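Lipolytic protein G-D-S-L family (Chitinophaga pinensis, PDB 4Q7Q) is of unknown function but is probably a lipase or related ester hydrolase of the GDSL family, in the SGNH hydrolase clan. Local coordinates at residues Arg87-Leu92 against Asn101-Ser107; Asp93-His97 against Phe108-Ile112; Val125-Pro129 against Ala161-Ile167; Asn81-Gln85 against Phe146-Lys152. All coordinates share one frame; numbering follows the deposited sequence.

Interaction 1: residues Arg87-Leu92 against Asn101-Ser107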
loop_
_atom_site.group_PDB
_atom_site.type_symbol
_atom_site.label_atom_id
_atom_site.label_comp_id
_atom_site.label_asym_id
_atom_site.label_seq_id
_atom_site.Cartn_x
_atom_site.Cartn_y
_atom_site.Cartn_z
ATOM N N ARG A 87 -14.374 -3.440 -3.774
ATOM C CA ARG A 87 -14.251 -4.449 -4.835
ATOM C C ARG A 87 -14.243 -5.834 -4.228
ATOM O O ARG A 87 -13.561 -6.064 -3.233
ATOM C CB ARG A 87 -12.937 -4.302 -5.603
ATOM C CG ARG A 87 -12.908 -3.323 -6.746
ATOM C CD ARG A 87 -11.656 -3.572 -7.590
ATOM N NE ARG A 87 -11.882 -4.456 -8.737
ATOM C CZ ARG A 87 -11.015 -5.373 -9.171
ATOM N NH1 ARG A 87 -9.860 -5.565 -8.537
ATOM N NH2 ARG A 87 -11.303 -6.113 -10.239
ATOM N N PRO A 88 -14.974 -6.776 -4.834
ATOM C CA PRO A 88 -14.968 -8.135 -4.284
ATOM C C PRO A 88 -13.588 -8.777 -4.372
ATOM O O PRO A 88 -12.917 -8.705 -5.404
ATOM C CB PRO A 88 -15.966 -8.886 -5.176
ATOM C CG PRO A 88 -16.125 -8.067 -6.388
ATOM C CD PRO A 88 -15.868 -6.646 -5.998
ATOM N N VAL A 89 -13.174 -9.395 -3.277
ATOM C CA VAL A 89 -11.911 -10.101 -3.234
ATOM C C VAL A 89 -11.929 -11.264 -4.216
ATOM O O VAL A 89 -10.971 -11.487 -4.951
ATOM C CB VAL A 89 -11.650 -10.636 -1.821
ATOM C CG1 VAL A 89 -10.481 -11.611 -1.823
ATOM C CG2 VAL A 89 -11.404 -9.477 -0.861
ATOM N N GLY A 90 -13.039 -11.987 -4.243
ATOM C CA GLY A 90 -13.139 -13.172 -5.071
ATOM C C GLY A 90 -12.556 -14.400 -4.403
ATOM O O GLY A 90 -12.371 -14.437 -3.182
ATOM N N LYS A 91 -12.278 -15.420 -5.210
ATOM C CA LYS A 91 -11.736 -16.672 -4.700
ATOM C C LYS A 91 -10.608 -17.136 -5.606
ATOM O O LYS A 91 -10.432 -16.604 -6.697
ATOM C CB LYS A 91 -12.830 -17.741 -4.621
ATOM C CG LYS A 91 -13.978 -17.414 -3.659
ATOM C CD LYS A 91 -15.051 -18.510 -3.647
ATOM C CE LYS A 91 -16.096 -18.263 -2.558
ATOM N NZ LYS A 91 -17.217 -19.252 -2.603
ATOM N N LEU A 92 -9.855 -18.137 -5.168
ATOM C CA LEU A 92 -8.720 -18.613 -5.954
ATOM C C LEU A 92 -9.127 -19.030 -7.376
ATOM O O LEU A 92 -8.341 -18.893 -8.310
ATOM C CB LEU A 92 -7.996 -19.751 -5.231
ATOM C CG LEU A 92 -6.733 -20.307 -5.904
ATOM C CD1 LEU A 92 -5.681 -19.227 -6.096
ATOM C CD2 LEU A 92 -6.161 -21.484 -5.120
ATOM N N ASN A 101 -11.927 -9.242 -15.225
ATOM C CA ASN A 101 -11.302 -8.360 -14.243
ATOM C C ASN A 101 -12.321 -7.865 -13.214
ATOM O O ASN A 101 -12.528 -6.666 -13.052
ATOM C CB ASN A 101 -10.668 -7.182 -14.982
ATOM C CG ASN A 101 -9.867 -6.284 -14.070
ATOM O OD1 ASN A 101 -9.342 -6.729 -13.042
ATOM N ND2 ASN A 101 -9.775 -5.009 -14.434
ATOM N N THR A 102 -12.943 -8.805 -12.509
ATOM C CA THR A 102 -14.114 -8.507 -11.690
ATOM C C THR A 102 -13.895 -8.714 -10.198
ATOM O O THR A 102 -14.787 -8.427 -9.385
ATOM C CB THR A 102 -15.266 -9.415 -12.099
ATOM O OG1 THR A 102 -14.865 -10.781 -11.924
ATOM C CG2 THR A 102 -15.623 -9.185 -13.558
ATOM N N THR A 103 -12.728 -9.249 -9.847
ATOM C CA THR A 103 -12.359 -9.491 -8.458
ATOM C C THR A 103 -10.880 -9.203 -8.320
ATOM O O THR A 103 -10.162 -9.107 -9.323
ATOM C CB THR A 103 -12.571 -10.962 -8.041
ATOM O OG1 THR A 103 -11.743 -11.815 -8.849
ATOM C CG2 THR A 103 -14.029 -11.374 -8.191
ATOM N N VAL A 104 -10.421 -9.101 -7.077
ATOM C CA VAL A 104 -9.006 -8.901 -6.787
ATOM C C VAL A 104 -8.168 -10.080 -7.287
ATOM O O VAL A 104 -7.151 -9.889 -7.957
ATOM C CB VAL A 104 -8.769 -8.650 -5.287
ATOM C CG1 VAL A 104 -7.291 -8.496 -5.009
ATOM C CG2 VAL A 104 -9.529 -7.406 -4.851
ATOM N N TYR A 105 -8.599 -11.298 -6.981
ATOM C CA TYR A 105 -7.921 -12.477 -7.505
ATOM C C TYR A 105 -7.823 -12.435 -9.039
ATOM O O TYR A 105 -6.781 -12.772 -9.610
ATOM C CB TYR A 105 -8.669 -13.739 -7.088
ATOM C CG TYR A 105 -8.337 -14.317 -5.722
ATOM C CD1 TYR A 105 -7.222 -15.121 -5.542
ATOM C CD2 TYR A 105 -9.179 -14.113 -4.633
ATOM C CE1 TYR A 105 -6.940 -15.690 -4.313
ATOM C CE2 TYR A 105 -8.907 -14.683 -3.396
ATOM C CZ TYR A 105 -7.782 -15.475 -3.244
ATOM O OH TYR A 105 -7.481 -16.053 -2.024
ATOM N N GLY A 106 -8.904 -12.022 -9.704
ATOM C CA GLY A 106 -8.905 -11.867 -11.152
ATOM C C GLY A 106 -7.887 -10.844 -11.642
ATOM O O GLY A 106 -7.171 -11.080 -12.617
ATOM N N SER A 107 -7.815 -9.706 -10.955
ATOM C CA SER A 107 -6.866 -8.653 -11.321
ATOM C C SER A 107 -5.437 -9.148 -11.195
ATOM O O SER A 107 -4.586 -8.824 -12.021
ATOM C CB SER A 107 -7.042 -7.422 -10.431
ATOM O OG SER A 107 -8.318 -6.842 -10.620
HETATM O O HOH W 1 -13.947 -4.568 -10.678
#
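The Tyr105 ring has Lys91 O and Leu92 CA over one face, and Val89 O at its edge. Leu92 CA sits 4.0 Å from the ring centroid of Tyr105, a CH-pi contact. The Arg87 guanidinium has Thr103 CA over one face, with Asn101 O and Ser107 OG near its plane. The arginine chain bends at chi3 (94°), which turns the guanidinium toward Ser107 and Asn101. Its main bond runs from Arg87 NH1 to Ser107 OG at 2.9 Å, with the oxygen 21° out of the guanidinium plane. Arg87 NH2 makes weak bonds to Asn101 O, Thr103 O and Ser107 OG. Arg87 NH1 also forms a salt bridge with Asp82. Loop 87-92 wraps the start of helix 104-118, where Thr103 is the N-cap and its OG1 accepts from Gly106 N at 3.0 Å. Loop carbonyls take two first-turn amides: Val104 N bonds to Pro88 O at 3.0 Å, and Tyr105 N bonds to Val89 O almost straight, at 173°. A serine in place of Tyr105 would probably leave a gap beside Lys91 and Leu92 and free the loop to shift. Ser107 OG donates to Asn101 OD1 at 2.6 Å, which holds the hydroxyl at the edge of the guanidinium group.

Interaction 2: residues Asp93-His97 against Phe108-Ile112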
loop_
_atom_site.group_PDB
_atom_site.type_symbol
_atom_site.label_atom_id
_atom_site.label_comp_id
_atom_site.label_asym_id
_atom_site.label_seq_id
_atom_site.Cartn_x
_atom_site.Cartn_y
_atom_site.Cartn_z
ATOM N N ASP A 93 -10.357 -19.519 -7.533
ATOM C CA ASP A 93 -10.896 -19.865 -8.849
ATOM C C ASP A 93 -10.825 -18.701 -9.838
ATOM O O ASP A 93 -10.632 -18.907 -11.039
ATOM C CB ASP A 93 -12.347 -20.331 -8.716
ATOM C CG ASP A 93 -12.972 -20.693 -10.052
ATOM O OD1 ASP A 93 -13.674 -19.840 -10.633
ATOM O OD2 ASP A 93 -12.765 -21.833 -10.518
ATOM N N ASP A 94 -10.994 -17.481 -9.328
ATOM C CA ASP A 94 -10.901 -16.274 -10.151
ATOM C C ASP A 94 -9.469 -15.974 -10.582
ATOM O O ASP A 94 -9.239 -15.246 -11.549
ATOM C CB ASP A 94 -11.470 -15.068 -9.404
ATOM C CG ASP A 94 -12.942 -15.219 -9.100
ATOM O OD1 ASP A 94 -13.732 -15.235 -10.062
ATOM O OD2 ASP A 94 -13.307 -15.314 -7.911
ATOM N N TYR A 95 -8.505 -16.516 -9.849
ATOM C CA TYR A 95 -7.117 -16.394 -10.251
ATOM C C TYR A 95 -6.746 -17.505 -11.237
ATOM O O TYR A 95 -5.977 -17.290 -12.175
ATOM C CB TYR A 95 -6.175 -16.422 -9.042
ATOM C CG TYR A 95 -4.733 -16.315 -9.466
ATOM C CD1 TYR A 95 -4.137 -15.075 -9.658
ATOM C CD2 TYR A 95 -3.979 -17.457 -9.725
ATOM C CE1 TYR A 95 -2.823 -14.977 -10.076
ATOM C CE2 TYR A 95 -2.673 -17.366 -10.147
ATOM C CZ TYR A 95 -2.101 -16.129 -10.319
ATOM O OH TYR A 95 -0.802 -16.040 -10.736
ATOM N N GLN A 96 -7.291 -18.696 -11.014
ATOM C CA GLN A 96 -6.959 -19.859 -11.831
ATOM C C GLN A 96 -7.574 -19.780 -13.219
ATOM O O GLN A 96 -7.000 -20.275 -14.197
ATOM C CB GLN A 96 -7.430 -21.135 -11.135
ATOM C CG GLN A 96 -6.640 -21.473 -9.886
ATOM C CD GLN A 96 -7.351 -22.482 -9.007
ATOM O OE1 GLN A 96 -8.577 -22.519 -8.958
ATOM N NE2 GLN A 96 -6.581 -23.303 -8.303
ATOM N N HIS A 97 -8.750 -19.170 -13.298
ATOM C CA HIS A 97 -9.501 -19.111 -14.543
ATOM C C HIS A 97 -9.884 -17.682 -14.889
ATOM O O HIS A 97 -9.979 -16.820 -14.011
ATOM C CB HIS A 97 -10.759 -19.972 -14.438
ATOM C CG HIS A 97 -10.490 -21.375 -13.996
ATOM N ND1 HIS A 97 -10.029 -22.350 -14.854
ATOM C CD2 HIS A 97 -10.612 -21.965 -12.785
ATOM C CE1 HIS A 97 -9.879 -23.482 -14.190
ATOM N NE2 HIS A 97 -10.226 -23.275 -12.932
ATOM N N PHE A 108 -5.166 -9.919 -10.148
ATOM C CA PHE A 108 -3.815 -10.433 -9.967
ATOM C C PHE A 108 -3.459 -11.444 -11.046
ATOM O O PHE A 108 -2.303 -11.511 -11.468
ATOM C CB PHE A 108 -3.601 -10.990 -8.561
ATOM C CG PHE A 108 -3.197 -9.941 -7.562
ATOM C CD1 PHE A 108 -4.115 -9.008 -7.115
ATOM C CD2 PHE A 108 -1.899 -9.887 -7.077
ATOM C CE1 PHE A 108 -3.745 -8.029 -6.193
ATOM C CE2 PHE A 108 -1.519 -8.918 -6.159
ATOM C CZ PHE A 108 -2.445 -7.985 -5.711
ATOM N N ARG A 109 -4.450 -12.199 -11.514
ATOM C CA ARG A 109 -4.240 -13.106 -12.636
ATOM C C ARG A 109 -3.775 -12.329 -13.870
ATOM O O ARG A 109 -2.796 -12.704 -14.523
ATOM C CB ARG A 109 -5.513 -13.911 -12.945
ATOM C CG ARG A 109 -5.440 -14.683 -14.266
ATOM C CD ARG A 109 -6.770 -15.364 -14.609
ATOM N NE ARG A 109 -7.903 -14.465 -14.401
ATOM C CZ ARG A 109 -8.272 -13.511 -15.250
ATOM N NH1 ARG A 109 -9.305 -12.730 -14.959
ATOM N NH2 ARG A 109 -7.603 -13.327 -16.384
ATOM N N ILE A 110 -4.466 -11.235 -14.166
ATOM C CA ILE A 110 -4.123 -10.379 -15.297
ATOM C C ILE A 110 -2.723 -9.776 -15.147
ATOM O O ILE A 110 -1.925 -9.787 -16.086
ATOM C CB ILE A 110 -5.175 -9.257 -15.453
ATOM C CG1 ILE A 110 -6.519 -9.867 -15.851
ATOM C CG2 ILE A 110 -4.719 -8.202 -16.455
ATOM C CD1 ILE A 110 -7.630 -8.860 -15.892
ATOM N N ILE A 111 -2.422 -9.268 -13.955
ATOM C CA ILE A 111 -1.141 -8.618 -13.708
ATOM C C ILE A 111 0.025 -9.598 -13.783
ATOM O O ILE A 111 1.019 -9.340 -14.461
ATOM C CB ILE A 111 -1.129 -7.903 -12.345
ATOM C CG1 ILE A 111 -2.128 -6.746 -12.355
ATOM C CG2 ILE A 111 0.271 -7.395 -12.012
ATOM C CD1 ILE A 111 -2.508 -6.245 -10.964
ATOM N N ILE A 112 -0.100 -10.733 -13.106
ATOM C CA ILE A 112 0.975 -11.721 -13.123
ATOM C C ILE A 112 1.161 -12.304 -14.525
ATOM O O ILE A 112 2.287 -12.547 -14.961
ATOM C CB ILE A 112 0.751 -12.815 -12.062
ATOM C CG1 ILE A 112 0.983 -12.214 -10.674
ATOM C CG2 ILE A 112 1.684 -14.002 -12.293
ATOM C CD1 ILE A 112 0.482 -13.070 -9.543
HETATM O O HOH W 2 -10.961 -13.889 -13.194
HETATM O O HOH W 3 -1.582 -15.680 -13.556
#
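Phe108 meets Tyr95 near the start of the segment: its carbonyl carbon lies at the edge of the tyrosine ring, and Phe108 CB is 4.3 Å from Tyr95 CD1. Arg109 follows and carries the polar part. Its chain runs out extended, then bends at chi3 (45°), which turns NE back to the end of helix 92-96. Arg109 NE donates to Asp94 O at 3.2 Å, with a nearly straight angle of 165° and the oxygen in the guanidinium plane. A water accepts from Arg109 NH1 and lies 2.7 Å from Asp94 O, to which it may donate. Arg109 CD also packs against Tyr95 O. An alanine here would probably leave Asp94 O without this N-H and uncover the Tyr95 carbonyl. One turn on, Ile112 CD1 lies 3.4 Å from Tyr95 OH, and the two side chains cross at about a right angle. The Tyr95 hydroxyl is hydrogen-bonded to Glu171, on helix 157-171. This is helix-to-helix packing at the periphery of the fold, with an arginine reaching a carbonyl in the last turn of short helix 92-96.

Interaction 3: residues Val125-Pro129 against Ala161-Ile167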
loop_
_atom_site.group_PDB
_atom_site.type_symbol
_atom_site.label_atom_id
_atom_site.label_comp_id
_atom_site.label_asym_id
_atom_site.label_seq_id
_atom_site.Cartn_x
_atom_site.Cartn_y
_atom_site.Cartn_z
ATOM N N VAL A 125 7.577 -10.641 -6.759
ATOM C CA VAL A 125 7.292 -10.560 -5.335
ATOM C C VAL A 125 5.969 -9.827 -5.146
ATOM O O VAL A 125 5.737 -8.793 -5.766
ATOM C CB VAL A 125 8.418 -9.795 -4.597
ATOM C CG1 VAL A 125 8.056 -9.557 -3.140
ATOM C CG2 VAL A 125 9.732 -10.545 -4.703
ATOM N N LEU A 126 5.089 -10.377 -4.310
ATOM C CA LEU A 126 3.848 -9.696 -3.960
ATOM C C LEU A 126 3.975 -9.096 -2.567
ATOM O O LEU A 126 4.664 -9.642 -1.706
ATOM C CB LEU A 126 2.662 -10.663 -4.004
ATOM C CG LEU A 126 2.528 -11.532 -5.258
ATOM C CD1 LEU A 126 1.299 -12.419 -5.144
ATOM C CD2 LEU A 126 2.487 -10.685 -6.529
ATOM N N ILE A 127 3.312 -7.966 -2.353
ATOM C CA ILE A 127 3.333 -7.293 -1.061
ATOM C C ILE A 127 1.904 -7.094 -0.575
ATOM O O ILE A 127 1.097 -6.496 -1.280
ATOM C CB ILE A 127 4.023 -5.924 -1.169
ATOM C CG1 ILE A 127 5.405 -6.078 -1.814
ATOM C CG2 ILE A 127 4.097 -5.240 0.189
ATOM C CD1 ILE A 127 6.178 -4.791 -1.891
ATOM N N THR A 128 1.575 -7.604 0.611
ATOM C CA THR A 128 0.220 -7.414 1.138
ATOM C C THR A 128 -0.032 -5.966 1.534
ATOM O O THR A 128 0.901 -5.242 1.876
ATOM C CB THR A 128 -0.067 -8.282 2.380
ATOM O OG1 THR A 128 0.734 -7.823 3.472
ATOM C CG2 THR A 128 0.215 -9.752 2.104
ATOM N N PRO A 129 -1.298 -5.538 1.495
ATOM C CA PRO A 129 -1.560 -4.188 1.993
ATOM C C PRO A 129 -1.158 -4.043 3.455
ATOM O O PRO A 129 -1.261 -4.982 4.248
ATOM C CB PRO A 129 -3.079 -4.050 1.857
ATOM C CG PRO A 129 -3.450 -4.987 0.769
ATOM C CD PRO A 129 -2.492 -6.151 0.887
ATOM N N ALA A 161 -5.226 -9.004 2.192
ATOM C CA ALA A 161 -3.906 -9.538 2.495
ATOM C C ALA A 161 -3.895 -11.054 2.329
ATOM O O ALA A 161 -2.948 -11.623 1.782
ATOM C CB ALA A 161 -3.490 -9.154 3.897
ATOM N N ASN A 162 -4.959 -11.708 2.782
ATOM C CA ASN A 162 -5.020 -13.161 2.706
ATOM C C ASN A 162 -5.098 -13.659 1.264
ATOM O O ASN A 162 -4.506 -14.689 0.922
ATOM C CB ASN A 162 -6.172 -13.709 3.557
ATOM C CG ASN A 162 -5.915 -13.560 5.058
ATOM O OD1 ASN A 162 -4.782 -13.340 5.488
ATOM N ND2 ASN A 162 -6.965 -13.698 5.857
ATOM N N ALA A 163 -5.814 -12.926 0.417
ATOM C CA ALA A 163 -5.849 -13.260 -1.007
ATOM C C ALA A 163 -4.446 -13.209 -1.625
ATOM O O ALA A 163 -4.045 -14.115 -2.359
ATOM C CB ALA A 163 -6.796 -12.338 -1.750
ATOM N N VAL A 164 -3.700 -12.151 -1.324
ATOM C CA VAL A 164 -2.337 -12.023 -1.829
ATOM C C VAL A 164 -1.471 -13.184 -1.327
ATOM O O VAL A 164 -0.725 -13.793 -2.091
ATOM C CB VAL A 164 -1.717 -10.668 -1.424
ATOM C CG1 VAL A 164 -0.237 -10.630 -1.792
ATOM C CG2 VAL A 164 -2.495 -9.505 -2.077
ATOM N N LEU A 165 -1.593 -13.504 -0.043
ATOM C CA LEU A 165 -0.860 -14.632 0.524
ATOM C C LEU A 165 -1.229 -15.938 -0.173
ATOM O O LEU A 165 -0.366 -16.763 -0.466
ATOM C CB LEU A 165 -1.112 -14.743 2.024
ATOM C CG LEU A 165 -0.466 -13.664 2.898
ATOM C CD1 LEU A 165 -1.118 -13.668 4.267
ATOM C CD2 LEU A 165 1.035 -13.892 3.021
ATOM N N THR A 166 -2.517 -16.123 -0.438
ATOM C CA THR A 166 -2.990 -17.330 -1.116
ATOM C C THR A 166 -2.425 -17.454 -2.530
ATOM O O THR A 166 -2.002 -18.532 -2.930
ATOM C CB THR A 166 -4.532 -17.381 -1.144
ATOM O OG1 THR A 166 -5.027 -17.388 0.200
ATOM C CG2 THR A 166 -5.025 -18.629 -1.855
ATOM N N ILE A 167 -2.407 -16.353 -3.277
ATOM C CA ILE A 167 -1.839 -16.356 -4.626
ATOM C C ILE A 167 -0.352 -16.670 -4.583
ATOM O O ILE A 167 0.156 -17.430 -5.412
ATOM C CB ILE A 167 -2.056 -14.999 -5.337
ATOM C CG1 ILE A 167 -3.550 -14.749 -5.558
ATOM C CG2 ILE A 167 -1.333 -14.959 -6.673
ATOM C CD1 ILE A 167 -3.871 -13.330 -5.938
#
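Leu126 CB and Val164 CG1 touch at 3.6 Å, the closest approach between strand 125-127 and helix 161-167. This is helix-on-sheet packing in an alpha/beta fold with a five-stranded parallel sheet, as in SGNH hydrolases. The segment axes run almost antiparallel, at 166°, and come within 8.7 Å. Val164 CG1 lies anti to the backbone N (chi1 172°), which places it between Leu126 and Thr128. Leu126 CD1 extends further along the helix to Ile167 CG2, where the two side chains cross at about a right angle. At the other end Ala161 CA meets Pro129 CD, and Thr128 CG2 reaches Leu165 CG. The contact is buried and apolar. Farther out, Leu126 pairs through its backbone with Pro174 and Val176, and Val125 pairs with Tyr74 and Val76, so the strand is held from both flanks. The helix is covered in turn by Tyr105 and Phe108 of helix 104-118. Thr128 OG1 is hydrogen-bonded to Tyr179 N and Asp177 OD1, while Thr128 CB stays 3.8 Å from Ala161 CB.

Interaction 4: residues Asn81-Gln85 against Phe146-Lys152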
loop_
_atom_site.group_PDB
_atom_site.type_symbol
_atom_site.label_atom_id
_atom_site.label_comp_id
_atom_site.label_asym_id
_atom_site.label_seq_id
_atom_site.Cartn_x
_atom_site.Cartn_y
_atom_site.Cartn_z
ATOM N N ASN A 81 -6.655 0.151 -2.036
ATOM C CA ASN A 81 -7.713 0.932 -2.673
ATOM C C ASN A 81 -8.883 0.066 -3.109
ATOM O O ASN A 81 -10.021 0.524 -3.085
ATOM C CB ASN A 81 -7.168 1.767 -3.829
ATOM C CG ASN A 81 -6.184 2.810 -3.361
ATOM O OD1 ASN A 81 -6.347 3.383 -2.282
ATOM N ND2 ASN A 81 -5.146 3.054 -4.150
ATOM N N ASP A 82 -8.602 -1.177 -3.503
ATOM C CA ASP A 82 -9.659 -2.141 -3.788
ATOM C C ASP A 82 -10.551 -2.332 -2.573
ATOM O O ASP A 82 -11.773 -2.358 -2.692
ATOM C CB ASP A 82 -9.063 -3.498 -4.172
ATOM C CG ASP A 82 -8.168 -3.422 -5.380
ATOM O OD1 ASP A 82 -7.075 -2.836 -5.266
ATOM O OD2 ASP A 82 -8.553 -3.968 -6.437
ATOM N N TRP A 83 -9.927 -2.485 -1.412
ATOM C CA TRP A 83 -10.679 -2.606 -0.168
ATOM C C TRP A 83 -11.568 -1.391 0.079
ATOM O O TRP A 83 -12.768 -1.526 0.350
ATOM C CB TRP A 83 -9.750 -2.838 1.032
ATOM C CG TRP A 83 -10.474 -2.710 2.342
ATOM C CD1 TRP A 83 -11.289 -3.642 2.921
ATOM C CD2 TRP A 83 -10.451 -1.584 3.236
ATOM N NE1 TRP A 83 -11.780 -3.162 4.117
ATOM C CE2 TRP A 83 -11.281 -1.902 4.330
ATOM C CE3 TRP A 83 -9.817 -0.335 3.209
ATOM C CZ2 TRP A 83 -11.492 -1.021 5.391
ATOM C CZ3 TRP A 83 -10.025 0.538 4.258
ATOM C CH2 TRP A 83 -10.859 0.187 5.343
ATOM N N TRP A 84 -10.991 -0.196 -0.010
ATOM C CA TRP A 84 -11.765 1.000 0.274
ATOM C C TRP A 84 -12.924 1.163 -0.711
ATOM O O TRP A 84 -13.995 1.645 -0.349
ATOM C CB TRP A 84 -10.890 2.263 0.304
ATOM C CG TRP A 84 -11.717 3.464 0.604
ATOM C CD1 TRP A 84 -11.988 4.514 -0.229
ATOM C CD2 TRP A 84 -12.469 3.694 1.799
ATOM N NE1 TRP A 84 -12.835 5.400 0.391
ATOM C CE2 TRP A 84 -13.150 4.917 1.636
ATOM C CE3 TRP A 84 -12.619 2.991 3.003
ATOM C CZ2 TRP A 84 -13.968 5.453 2.628
ATOM C CZ3 TRP A 84 -13.437 3.526 3.989
ATOM C CH2 TRP A 84 -14.099 4.742 3.794
ATOM N N GLN A 85 -12.726 0.733 -1.951
ATOM C CA GLN A 85 -13.765 0.891 -2.962
ATOM C C GLN A 85 -14.790 -0.234 -2.919
ATOM O O GLN A 85 -15.798 -0.182 -3.621
ATOM C CB GLN A 85 -13.146 1.048 -4.352
ATOM C CG GLN A 85 -12.402 2.372 -4.473
ATOM C CD GLN A 85 -11.812 2.627 -5.844
ATOM O OE1 GLN A 85 -12.292 2.102 -6.854
ATOM N NE2 GLN A 85 -10.767 3.448 -5.887
ATOM N N PHE A 146 -12.272 5.677 6.751
ATOM C CA PHE A 146 -12.047 5.047 8.043
ATOM C C PHE A 146 -10.983 3.962 7.967
ATOM O O PHE A 146 -10.644 3.495 6.878
ATOM C CB PHE A 146 -13.347 4.525 8.655
ATOM C CG PHE A 146 -14.082 3.511 7.819
ATOM C CD1 PHE A 146 -13.683 2.184 7.786
ATOM C CD2 PHE A 146 -15.225 3.881 7.121
ATOM C CE1 PHE A 146 -14.397 1.251 7.052
ATOM C CE2 PHE A 146 -15.946 2.966 6.383
ATOM C CZ PHE A 146 -15.536 1.645 6.348
ATOM N N GLY A 147 -10.451 3.583 9.128
ATOM C CA GLY A 147 -9.361 2.626 9.198
ATOM C C GLY A 147 -9.790 1.176 9.068
ATOM O O GLY A 147 -10.982 0.862 9.099
ATOM N N SER A 148 -8.811 0.282 8.970
ATOM C CA SER A 148 -9.104 -1.126 8.699
ATOM C C SER A 148 -9.575 -1.910 9.934
ATOM O O SER A 148 -9.739 -3.118 9.880
ATOM C CB SER A 148 -7.918 -1.815 7.997
ATOM O OG SER A 148 -6.690 -1.591 8.675
ATOM N N TYR A 149 -9.797 -1.207 11.040
ATOM C CA TYR A 149 -10.513 -1.781 12.184
ATOM C C TYR A 149 -12.006 -2.024 11.863
ATOM O O TYR A 149 -12.694 -2.721 12.606
ATOM C CB TYR A 149 -10.375 -0.872 13.417
ATOM C CG TYR A 149 -10.862 0.541 13.158
ATOM C CD1 TYR A 149 -12.222 0.851 13.212
ATOM C CD2 TYR A 149 -9.968 1.558 12.842
ATOM C CE1 TYR A 149 -12.675 2.133 12.952
ATOM C CE2 TYR A 149 -10.407 2.846 12.594
ATOM C CZ TYR A 149 -11.764 3.126 12.644
ATOM O OH TYR A 149 -12.217 4.396 12.386
ATOM N N GLN A 150 -12.499 -1.437 10.772
ATOM C CA GLN A 150 -13.901 -1.557 10.379
ATOM C C GLN A 150 -13.998 -2.205 8.997
ATOM O O GLN A 150 -13.100 -2.034 8.165
ATOM C CB GLN A 150 -14.562 -0.167 10.385
ATOM C CG GLN A 150 -16.034 -0.099 9.940
ATOM C CD GLN A 150 -16.979 -0.861 10.854
ATOM O OE1 GLN A 150 -16.956 -2.094 10.912
ATOM N NE2 GLN A 150 -17.808 -0.127 11.590
ATOM N N LYS A 151 -15.071 -2.957 8.759
ATOM C CA LYS A 151 -15.313 -3.527 7.432
ATOM C C LYS A 151 -15.764 -2.454 6.458
ATOM O O LYS A 151 -16.400 -1.473 6.850
ATOM C CB LYS A 151 -16.383 -4.625 7.489
ATOM C CG LYS A 151 -15.891 -5.930 8.087
ATOM C CD LYS A 151 -16.987 -6.991 8.134
ATOM C CE LYS A 151 -16.384 -8.370 8.379
ATOM N NZ LYS A 151 -17.397 -9.466 8.491
ATOM N N LYS A 152 -15.440 -2.655 5.187
ATOM C CA LYS A 152 -15.964 -1.807 4.138
ATOM C C LYS A 152 -16.712 -2.722 3.198
ATOM O O LYS A 152 -16.144 -3.688 2.687
ATOM C CB LYS A 152 -14.830 -1.093 3.394
ATOM C CG LYS A 152 -15.311 -0.205 2.242
ATOM C CD LYS A 152 -16.208 0.922 2.747
ATOM C CE LYS A 152 -16.652 1.833 1.609
ATOM N NZ LYS A 152 -15.660 2.901 1.314
HETATM O O HOH W 4 -14.224 -3.900 0.723
#
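Trp83, Lys152 and Trp84 carry most of this contact. The Lys152 ammonium stands over the middle of the Trp84 six-membered ring, 3.1 Å from NZ to the ring centroid and 7° off the ring normal. This is a cation-pi contact. The same NZ donates to Trp84 O at 2.7 Å, in the carbonyl plane. The lysine chain bends at chi2 (62°) and chi4 (-86°), which brings the ammonium back over the ring. Nearer the backbone, Lys152 CB lies over one face of the Trp83 indole and makes a CH-pi contact with its five-membered ring. The edge of the Trp83 ring faces Gln150 O, 3.4 Å from CZ2, and Phe146 O lies in the plane of the same ring. Trp83 NE1 is hydrogen-bonded to Gln155 O. Phe146 completes an aromatic cluster: the edge of Trp84 meets its face in a T-shaped pair, with Trp84 CZ3 3.5 Å from Phe146 CE2. A water links Trp83 O and Lys152 O, 2.8 Å from each. The contact joins helix 80-85 to the loop that follows strand 144-145 and includes the type I turn from Gly147 to Gln150. One carbonyl and one ring both receive the Lys152 ammonium, which would be expected to stabilise its positive charge and limit the rotation of its end.

In the fold
Interactions 1 and 2 have centres about 8 Å apart, share helix 104-118, and alternate along the chain. Interaction 3 comes later in sequence, with its centre about 12 Å from that of interaction 1 and 13 Å from that of interaction 2. It touches both, because helix 157-171 packs against both strand 123-127 and helix 104-118. Interaction 4 encloses interactions 1 and 2 along the chain and alternates with interaction 3. Its centre is about 16 Å from those of interactions 1 and 3 and 22 Å from that of interaction 2. It meets only interaction 1, through the Asp82-Arg87 salt bridge. Helices 104-118 and 157-171 thus pack together beside the parallel sheet, with loop 87-92 and helix 92-96 farther out.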